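Putative acyl-[acyl-carrier-protein] desaturase DesA2 (Mycobacterium tuberculosis, PDB 1ZA0) probably acts as a di-iron acyl-ACP desaturase of the ferritin-like superfamily in mycobacterial fatty acid biosynthesis. Local coordinates at residues Y154-E159 / T259-A264. Residues are numbered along the deposited sequence; the frame is centred on the assembly and turned at random.
With MN (manganese (II) ion), chain B.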
loop_
_atom_site.group_PDB
_atom_site.type_symbol
_atom_site.label_atom_id
_atom_site.label_comp_id
_atom_site.label_asym_id
_atom_site.label_seq_id
_atom_site.Cartn_x
_atom_site.Cartn_y
_atom_site.Cartn_z
ATOM N N TYR A 154 -6.518 -11.390 -3.107
ATOM C CA TYR A 154 -5.161 -10.943 -2.852
ATOM C C TYR A 154 -5.102 -9.408 -2.744
ATOM O O TYR A 154 -4.541 -8.906 -1.799
ATOM C CB TYR A 154 -4.201 -11.438 -3.940
ATOM C CG TYR A 154 -2.815 -10.864 -3.787
ATOM C CD1 TYR A 154 -1.898 -11.398 -2.842
ATOM C CD2 TYR A 154 -2.448 -9.750 -4.492
ATOM C CE1 TYR A 154 -0.599 -10.814 -2.692
ATOM C CE2 TYR A 154 -1.177 -9.189 -4.343
ATOM C CZ TYR A 154 -0.285 -9.715 -3.448
ATOM O OH TYR A 154 0.952 -9.104 -3.344
ATOM N N MET A 155 -5.657 -8.694 -3.716
ATOM C CA MET A 155 -5.643 -7.270 -3.720
ATOM C C MET A 155 -6.387 -6.654 -2.526
ATOM O O MET A 155 -5.927 -5.643 -1.980
ATOM C CB MET A 155 -6.219 -6.724 -5.002
ATOM C CG MET A 155 -5.367 -6.965 -6.229
ATOM S SD MET A 155 -3.668 -6.376 -6.078
ATOM C CE MET A 155 -4.041 -4.570 -5.917
ATOM N N ALA A 156 -7.466 -7.289 -2.063
ATOM C CA ALA A 156 -8.160 -6.751 -0.920
ATOM C C ALA A 156 -7.299 -6.797 0.330
ATOM O O ALA A 156 -7.249 -5.814 1.116
ATOM C CB ALA A 156 -9.530 -7.515 -0.702
ATOM N N PHE A 157 -6.626 -7.916 0.539
ATOM C CA PHE A 157 -5.777 -8.046 1.690
ATOM C C PHE A 157 -4.551 -7.115 1.593
ATOM O O PHE A 157 -4.086 -6.591 2.579
ATOM C CB PHE A 157 -5.280 -9.467 1.812
ATOM C CG PHE A 157 -6.205 -10.373 2.510
ATOM C CD1 PHE A 157 -6.381 -10.274 3.871
ATOM C CD2 PHE A 157 -6.875 -11.403 1.802
ATOM C CE1 PHE A 157 -7.229 -11.128 4.546
ATOM C CE2 PHE A 157 -7.748 -12.296 2.494
ATOM C CZ PHE A 157 -7.930 -12.138 3.854
ATOM N N TYR A 158 -3.978 -7.053 0.398
ATOM C CA TYR A 158 -2.755 -6.332 0.152
ATOM C C TYR A 158 -2.996 -4.811 0.323
ATOM O O TYR A 158 -2.210 -4.140 0.984
ATOM C CB TYR A 158 -2.213 -6.664 -1.261
ATOM C CG TYR A 158 -0.934 -5.907 -1.623
ATOM C CD1 TYR A 158 0.294 -6.368 -1.170
ATOM C CD2 TYR A 158 -0.965 -4.741 -2.371
ATOM C CE1 TYR A 158 1.485 -5.702 -1.474
ATOM C CE2 TYR A 158 0.237 -4.058 -2.685
ATOM C CZ TYR A 158 1.451 -4.544 -2.209
ATOM O OH TYR A 158 2.666 -3.924 -2.488
ATOM N N GLU A 159 -4.110 -4.302 -0.188
ATOM C CA GLU A 159 -4.514 -2.950 0.091
ATOM C C GLU A 159 -4.815 -2.695 1.552
ATOM O O GLU A 159 -4.511 -1.628 2.055
ATOM C CB GLU A 159 -5.676 -2.497 -0.791
ATOM C CG GLU A 159 -5.307 -2.471 -2.255
ATOM C CD GLU A 159 -4.413 -1.239 -2.538
ATOM O OE1 GLU A 159 -4.052 -0.510 -1.544
ATOM O OE2 GLU A 159 -4.125 -0.947 -3.689
ATOM N N THR A 259 -13.484 -11.091 9.205
ATOM C CA THR A 259 -14.598 -10.685 10.029
ATOM C C THR A 259 -15.486 -9.689 9.301
ATOM O O THR A 259 -16.717 -9.844 9.296
ATOM C CB THR A 259 -14.061 -10.112 11.412
ATOM O OG1 THR A 259 -13.326 -11.139 12.119
ATOM C CG2 THR A 259 -15.173 -9.669 12.360
ATOM N N ALA A 260 -14.871 -8.692 8.650
ATOM C CA ALA A 260 -15.584 -7.657 7.938
ATOM C C ALA A 260 -16.369 -8.220 6.726
ATOM O O ALA A 260 -17.318 -7.591 6.297
ATOM C CB ALA A 260 -14.617 -6.562 7.489
ATOM N N TRP A 261 -15.933 -9.355 6.149
ATOM C CA TRP A 261 -16.729 -10.104 5.145
ATOM C C TRP A 261 -17.834 -10.982 5.746
ATOM O O TRP A 261 -18.513 -11.697 5.022
ATOM C CB TRP A 261 -15.827 -10.995 4.219
ATOM C CG TRP A 261 -15.142 -10.181 3.098
ATOM C CD1 TRP A 261 -15.702 -9.247 2.297
ATOM C CD2 TRP A 261 -13.790 -10.302 2.701
ATOM N NE1 TRP A 261 -14.775 -8.739 1.420
ATOM C CE2 TRP A 261 -13.580 -9.396 1.645
ATOM C CE3 TRP A 261 -12.724 -11.092 3.136
ATOM C CZ2 TRP A 261 -12.351 -9.219 1.070
ATOM C CZ3 TRP A 261 -11.540 -10.975 2.543
ATOM C CH2 TRP A 261 -11.337 -10.029 1.504
ATOM N N GLY A 262 -17.942 -11.023 7.066
ATOM C CA GLY A 262 -19.009 -11.751 7.710
ATOM C C GLY A 262 -18.626 -13.205 7.859
ATOM O O GLY A 262 -19.467 -14.075 8.120
ATOM N N LEU A 263 -17.338 -13.485 7.708
ATOM C CA LEU A 263 -16.891 -14.878 7.647
ATOM C C LEU A 263 -16.210 -15.381 8.909
ATOM O O LEU A 263 -15.502 -16.381 8.837
ATOM C CB LEU A 263 -15.966 -15.088 6.443
ATOM C CG LEU A 263 -16.608 -14.836 5.084
ATOM C CD1 LEU A 263 -15.569 -14.843 3.980
ATOM C CD2 LEU A 263 -17.770 -15.817 4.792
ATOM N N ALA A 264 -16.353 -14.659 10.023
ATOM C CA ALA A 264 -15.558 -14.940 11.228
ATOM C C ALA A 264 -15.768 -16.356 11.775
ATOM O O ALA A 264 -14.829 -16.941 12.288
ATOM C CB ALA A 264 -15.802 -13.891 12.357
HETATM MN MN MN B . -3.141 1.066 -2.909
HETATM O O HOH W 1 -1.447 -0.226 -2.502
#
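The six-membered ring of Trp261 presents its edge to Ala156 and Phe157, two consecutive residues of a bundle helix, and these three buried side chains make up the whole contact. The aromatic pair is T-shaped (edge-to-face): the edge of Trp261 is turned toward the face of Phe157, with ring centroids 5.7 Å apart and planes at 82°. Trp261 CZ3 comes in obliquely at the CE2-CZ side of the Phe157 ring, 4.0 Å from Phe157 CZ and equally near CE2. In Phe157, CG stands anti to the carbonyl carbon (chi1 -85°), which carries the end of the ring closer to the indole than its CB direction alone would suggest.

Apolar packing continues along the same indole edge. Ala156 CB points at it and meets Trp261 CZ2 at 3.7 Å, with CH2 almost as near; the backbones stay well apart, the CA atoms of Ala156 and Trp261 being 11.0 Å from each other, and the indole spans the gap. The indole N-H, at NE1, is bonded to Ala197 O of helix 176-206, while Arg257 makes a cation-pi contact with Trp261.

Trp261 lies at the C-terminal end of helix 247-260, just before Gly262, whose positive phi marks a Schellman motif.

Metal coordination occupies another side of segment 154-159: Glu159 chelates the manganese through OE1 at 2.3 Å and OE2 at 2.4 Å, alongside Glu107, Glu189, His192 and a water.

The contact thus ties the metal-bearing helix 148-172 to the end of helix 247-260, with Trp261 also packing on helices 176-206 and 208-221.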